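Long-range contact in Bd3460 (Bdellovibrio bacteriovorus, PDB 5CEC), which binds the predatory endopeptidase Bd3459 as its ankyrin-repeat immunity protein, probably shielding the predator from its own enzyme during invasion of prey: residues L56-A70 / L82-N94. Residues are numbered along the deposited sequence; the frame is centred on the assembly and turned at random.
Sequences LNAQDETGMTPLMNA and LLSKKVNLELKNN
Gly63 and Asn93 bring the backbones of 56-70 and 82-94 to 3.9 Å between their CA atoms, the two segments standing 6.3 Å apart between the CA atoms of Asn57 and Val87. The arrangement is a worked example of ankyrin-repeat architecture: the hairpin-like loop leading into helix 66-72, with the TPL sequence at the helix start, stacks against the successive loop that follows helix 76-84, and the helix pair between them packs through Leu67 and Leu82. Near the loop tips, Asn94 N donates to Thr62 O (2.9 Å), while a water joins the Asn94 and Asn93 side chains to Thr62 OG1. Asp60 OD1 shapes this tip, gripped from opposite faces of its carboxylate by Thr62 N and Met64 N. Here the contact borders the partner enzyme: Asn93 ND2 and Asn94 ND2 are hydrogen-bonded to Ser393 OG and Lys390 O, respectively, of the chain of Bd3459, while Asn93 OD1 accepts from Glu97 N.

At the other end, Asn57 reaches over with its amide turned 85° from that of Asn88, and its OD1 takes a nearly straight bond from Asn88 N (2.8 Å, 164° at the hydrogen). A water donates to both Asn57 OD1 and Asn88 O, so Asn57 OD1 is gripped by two donors.

Between these polar ends, aliphatic side chains, mostly leucines, line the seam. Leu67 holds CG anti to its backbone N (chi1 -175°), swinging CD2 against Leu89 CD2 (3.8 Å) and Val87 CG2; it runs antiparallel to Leu82, with Leu67 CD1 near Leu82 CB. The other Val87 methyl, CG1, meets Leu56 CB. Leu91 CD1 meets both Asn57 O and Thr65 CG2, which lie on one side of it. Met68, extended beyond CG, lays its methyl CE 3.2 Å from Leu91 O, with its SD taking a weak bond from Thr65 N.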
loop_
_atom_site.group_PDB
_atom_site.type_symbol
_atom_site.label_atom_id
_atom_site.label_comp_id
_atom_site.label_asym_id
_atom_site.label_seq_id
_atom_site.Cartn_x
_atom_site.Cartn_y
_atom_site.Cartn_z
ATOM N N LEU B 56 -3.588 -19.426 21.906
ATOM C CA LEU B 56 -2.998 -18.365 21.102
ATOM C C LEU B 56 -1.500 -18.497 20.966
ATOM O O LEU B 56 -0.931 -17.799 20.141
ATOM C CB LEU B 56 -3.343 -16.985 21.678
ATOM C CG LEU B 56 -4.830 -16.618 21.678
ATOM C CD1 LEU B 56 -5.062 -15.295 22.396
ATOM C CD2 LEU B 56 -5.422 -16.551 20.283
ATOM N N ASN B 57 -0.856 -19.343 21.786
ATOM C CA ASN B 57 0.570 -19.600 21.639
ATOM C C ASN B 57 0.871 -20.825 20.784
ATOM O O ASN B 57 2.040 -21.125 20.564
ATOM C CB ASN B 57 1.221 -19.728 23.023
ATOM C CG ASN B 57 1.266 -18.417 23.769
ATOM O OD1 ASN B 57 1.373 -17.333 23.168
ATOM N ND2 ASN B 57 1.181 -18.493 25.094
ATOM N N ALA B 58 -0.159 -21.569 20.354
ATOM C CA ALA B 58 0.087 -22.708 19.466
ATOM C C ALA B 58 0.621 -22.256 18.100
ATOM O O ALA B 58 0.188 -21.235 17.534
ATOM C CB ALA B 58 -1.162 -23.564 19.310
ATOM N N GLN B 59 1.585 -23.015 17.595
ATOM C CA GLN B 59 2.244 -22.689 16.347
ATOM C C GLN B 59 1.834 -23.655 15.245
ATOM O O GLN B 59 1.624 -24.855 15.488
ATOM C CB GLN B 59 3.750 -22.699 16.560
ATOM C CG GLN B 59 4.227 -21.517 17.385
ATOM C CD GLN B 59 5.642 -21.682 17.893
ATOM O OE1 GLN B 59 5.889 -22.338 18.916
ATOM N NE2 GLN B 59 6.589 -21.115 17.164
ATOM N N ASP B 60 1.765 -23.129 14.024
ATOM C CA ASP B 60 1.360 -23.907 12.884
ATOM C C ASP B 60 2.549 -24.645 12.268
ATOM O O ASP B 60 3.643 -24.678 12.852
ATOM C CB ASP B 60 0.584 -23.036 11.894
ATOM C CG ASP B 60 1.442 -22.118 11.059
ATOM O OD1 ASP B 60 2.665 -22.111 11.184
ATOM O OD2 ASP B 60 0.837 -21.408 10.232
ATOM N N GLU B 61 2.337 -25.234 11.092
ATOM C CA GLU B 61 3.347 -26.086 10.471
ATOM C C GLU B 61 4.666 -25.395 10.089
ATOM O O GLU B 61 5.679 -26.062 9.961
ATOM C CB GLU B 61 2.759 -26.790 9.248
ATOM C CG GLU B 61 2.415 -25.860 8.088
ATOM C CD GLU B 61 1.952 -26.599 6.848
ATOM O OE1 GLU B 61 2.733 -27.405 6.288
ATOM O OE2 GLU B 61 0.803 -26.361 6.433
ATOM N N THR B 62 4.658 -24.068 9.933
ATOM C CA THR B 62 5.895 -23.308 9.693
ATOM C C THR B 62 6.327 -22.464 10.911
ATOM O O THR B 62 7.229 -21.650 10.806
ATOM C CB THR B 62 5.809 -22.394 8.440
ATOM O OG1 THR B 62 5.052 -21.205 8.716
ATOM C CG2 THR B 62 5.213 -23.125 7.246
ATOM N N GLY B 63 5.684 -22.702 12.059
ATOM C CA GLY B 63 6.001 -22.071 13.352
ATOM C C GLY B 63 5.313 -20.764 13.630
ATOM O O GLY B 63 5.690 -20.062 14.568
ATOM N N MET B 64 4.318 -20.406 12.817
ATOM C CA MET B 64 3.626 -19.125 12.974
ATOM C C MET B 64 2.579 -19.170 14.066
ATOM O O MET B 64 1.861 -20.170 14.242
ATOM C CB MET B 64 2.945 -18.714 11.665
ATOM C CG MET B 64 3.892 -18.561 10.485
ATOM S SD MET B 64 4.995 -17.149 10.649
ATOM C CE MET B 64 3.874 -15.788 10.330
ATOM N N THR B 65 2.450 -18.046 14.733
ATOM C CA THR B 65 1.382 -17.758 15.682
ATOM C C THR B 65 0.469 -16.666 15.127
ATOM O O THR B 65 0.840 -15.945 14.197
ATOM C CB THR B 65 1.957 -17.198 16.973
ATOM O OG1 THR B 65 2.674 -15.989 16.682
ATOM C CG2 THR B 65 2.869 -18.214 17.658
ATOM N N PRO B 66 -0.712 -16.490 15.738
ATOM C CA PRO B 66 -1.542 -15.330 15.413
ATOM C C PRO B 66 -0.796 -14.012 15.510
ATOM O O PRO B 66 -0.988 -13.121 14.657
ATOM C CB PRO B 66 -2.655 -15.397 16.470
ATOM C CG PRO B 66 -2.773 -16.854 16.763
ATOM C CD PRO B 66 -1.400 -17.420 16.663
ATOM N N LEU B 67 -0.017 -13.834 16.568
ATOM C CA LEU B 67 0.684 -12.569 16.749
ATOM C C LEU B 67 1.658 -12.300 15.609
ATOM O O LEU B 67 1.782 -11.154 15.155
ATOM C CB LEU B 67 1.419 -12.558 18.095
ATOM C CG LEU B 67 2.081 -11.232 18.450
ATOM C CD1 LEU B 67 1.063 -10.148 18.679
ATOM C CD2 LEU B 67 3.011 -11.379 19.628
ATOM N N MET B 68 2.400 -13.320 15.185
ATOM C CA MET B 68 3.321 -13.149 14.047
ATOM C C MET B 68 2.579 -12.735 12.795
ATOM O O MET B 68 3.060 -11.873 12.060
ATOM C CB MET B 68 4.110 -14.417 13.772
ATOM C CG MET B 68 5.143 -14.785 14.817
ATOM S SD MET B 68 5.641 -16.487 14.490
ATOM C CE MET B 68 6.252 -16.945 16.096
ATOM N N ASN B 69 1.455 -13.380 12.528
ATOM C CA ASN B 69 0.631 -13.013 11.402
ATOM C C ASN B 69 0.148 -11.573 11.466
ATOM O O ASN B 69 0.223 -10.856 10.470
ATOM C CB ASN B 69 -0.560 -13.970 11.311
ATOM C CG ASN B 69 -0.234 -15.245 10.584
ATOM O OD1 ASN B 69 -0.207 -15.264 9.368
ATOM N ND2 ASN B 69 0.003 -16.322 11.322
ATOM N N ALA B 70 -0.351 -11.134 12.626
ATOM C CA ALA B 70 -0.831 -9.767 12.782
ATOM C C ALA B 70 0.308 -8.764 12.601
ATOM O O ALA B 70 0.122 -7.702 12.012
ATOM C CB ALA B 70 -1.468 -9.587 14.141
ATOM N N LEU B 82 -4.434 -8.964 20.717
ATOM C CA LEU B 82 -3.688 -10.143 21.156
ATOM C C LEU B 82 -2.789 -9.867 22.362
ATOM O O LEU B 82 -2.681 -10.708 23.262
ATOM C CB LEU B 82 -2.857 -10.704 20.017
ATOM C CG LEU B 82 -3.683 -11.271 18.857
ATOM C CD1 LEU B 82 -2.805 -11.614 17.658
ATOM C CD2 LEU B 82 -4.540 -12.470 19.255
ATOM N N LEU B 83 -2.178 -8.685 22.426
ATOM C CA LEU B 83 -1.403 -8.308 23.614
ATOM C C LEU B 83 -2.287 -8.274 24.869
ATOM O O LEU B 83 -1.839 -8.662 25.963
ATOM C CB LEU B 83 -0.708 -6.944 23.422
ATOM C CG LEU B 83 0.370 -6.892 22.352
ATOM C CD1 LEU B 83 0.880 -5.491 22.177
ATOM C CD2 LEU B 83 1.510 -7.785 22.717
ATOM N N SER B 84 -3.538 -7.867 24.719
ATOM C CA SER B 84 -4.471 -7.850 25.857
ATOM C C SER B 84 -4.802 -9.258 26.357
ATOM O O SER B 84 -5.223 -9.410 27.494
ATOM C CB SER B 84 -5.745 -7.085 25.495
ATOM O OG SER B 84 -6.685 -7.882 24.783
ATOM N N LYS B 85 -4.610 -10.277 25.514
ATOM C CA LYS B 85 -4.750 -11.680 25.912
ATOM C C LYS B 85 -3.456 -12.270 26.480
ATOM O O LYS B 85 -3.418 -13.454 26.812
ATOM C CB LYS B 85 -5.228 -12.525 24.728
ATOM C CG LYS B 85 -6.548 -12.062 24.107
ATOM C CD LYS B 85 -7.713 -12.163 25.090
ATOM C CE LYS B 85 -9.033 -11.697 24.489
ATOM N NZ LYS B 85 -10.077 -11.498 25.534
ATOM N N LYS B 86 -2.400 -11.464 26.575
ATOM C CA LYS B 86 -1.129 -11.846 27.221
ATOM C C LYS B 86 -0.420 -12.984 26.493
ATOM O O LYS B 86 0.176 -13.843 27.126
ATOM C CB LYS B 86 -1.321 -12.174 28.706
ATOM C CG LYS B 86 -2.166 -11.179 29.474
ATOM C CD LYS B 86 -1.558 -9.791 29.515
ATOM C CE LYS B 86 -2.375 -8.858 30.404
ATOM N NZ LYS B 86 -2.065 -9.011 31.851
ATOM N N VAL B 87 -0.449 -12.949 25.158
ATOM C CA VAL B 87 0.246 -13.950 24.376
ATOM C C VAL B 87 1.757 -13.864 24.582
ATOM O O VAL B 87 2.316 -12.809 24.944
ATOM C CB VAL B 87 -0.089 -13.801 22.877
ATOM C CG1 VAL B 87 -1.573 -14.023 22.661
ATOM C CG2 VAL B 87 0.429 -12.474 22.297
ATOM N N ASN B 88 2.444 -14.968 24.329
ATOM C CA ASN B 88 3.900 -14.996 24.427
ATOM C C ASN B 88 4.515 -14.243 23.250
ATOM O O ASN B 88 4.216 -14.521 22.082
ATOM C CB ASN B 88 4.441 -16.434 24.500
ATOM C CG ASN B 88 5.970 -16.467 24.731
ATOM O OD1 ASN B 88 6.719 -16.200 23.819
ATOM N ND2 ASN B 88 6.426 -16.716 25.976
ATOM N N LEU B 89 5.397 -13.290 23.552
ATOM C CA LEU B 89 5.967 -12.440 22.521
ATOM C C LEU B 89 7.149 -13.019 21.801
ATOM O O LEU B 89 7.533 -12.504 20.744
ATOM C CB LEU B 89 6.357 -11.075 23.094
ATOM C CG LEU B 89 5.299 -10.253 23.845
ATOM C CD1 LEU B 89 5.828 -8.895 24.245
ATOM C CD2 LEU B 89 4.040 -10.104 23.003
ATOM N N GLU B 90 7.728 -14.082 22.334
ATOM C CA GLU B 90 9.054 -14.539 21.931
ATOM C C GLU B 90 9.102 -15.856 21.170
ATOM O O GLU B 90 10.200 -16.346 20.816
ATOM C CB GLU B 90 9.975 -14.576 23.139
ATOM C CG GLU B 90 10.061 -13.273 23.901
ATOM C CD GLU B 90 10.415 -12.058 23.085
ATOM O OE1 GLU B 90 11.097 -12.161 22.046
ATOM O OE2 GLU B 90 9.999 -10.957 23.495
ATOM N N LEU B 91 7.935 -16.401 20.841
ATOM C CA LEU B 91 7.917 -17.574 19.966
ATOM C C LEU B 91 8.508 -17.197 18.619
ATOM O O LEU B 91 8.481 -16.036 18.204
ATOM C CB LEU B 91 6.515 -18.142 19.844
ATOM C CG LEU B 91 5.913 -18.635 21.171
ATOM C CD1 LEU B 91 4.455 -18.971 21.002
ATOM C CD2 LEU B 91 6.689 -19.831 21.686
ATOM N N LYS B 92 9.078 -18.186 17.941
ATOM C CA LYS B 92 9.773 -17.992 16.676
ATOM C C LYS B 92 9.254 -18.931 15.614
ATOM O O LYS B 92 8.939 -20.098 15.895
ATOM C CB LYS B 92 11.274 -18.215 16.845
ATOM C CG LYS B 92 11.919 -17.147 17.695
ATOM C CD LYS B 92 13.320 -17.500 18.046
ATOM C CE LYS B 92 13.953 -16.450 18.906
ATOM N NZ LYS B 92 15.124 -17.050 19.602
ATOM N N ASN B 93 9.153 -18.427 14.390
ATOM C CA ASN B 93 8.803 -19.306 13.257
ATOM C C ASN B 93 10.006 -20.106 12.789
ATOM O O ASN B 93 11.079 -20.029 13.369
ATOM C CB ASN B 93 8.182 -18.511 12.117
ATOM C CG ASN B 93 9.215 -17.761 11.301
ATOM O OD1 ASN B 93 10.204 -17.293 11.846
ATOM N ND2 ASN B 93 9.038 -17.705 9.980
ATOM N N ASN B 94 9.849 -20.813 11.675
ATOM C CA ASN B 94 10.981 -21.585 11.122
ATOM C C ASN B 94 12.154 -20.747 10.619
ATOM O O ASN B 94 13.272 -21.244 10.579
ATOM C CB ASN B 94 10.516 -22.606 10.073
ATOM C CG ASN B 94 9.915 -21.979 8.820
ATOM O OD1 ASN B 94 9.671 -20.779 8.749
ATOM N ND2 ASN B 94 9.619 -22.810 7.856
HETATM O O HOH W 1 2.173 -15.852 20.856
HETATM O O HOH W 2 9.259 -20.894 19.040
HETATM O O HOH W 3 7.219 -19.469 8.402
HETATM O O HOH W 4 4.126 -15.082 18.747
#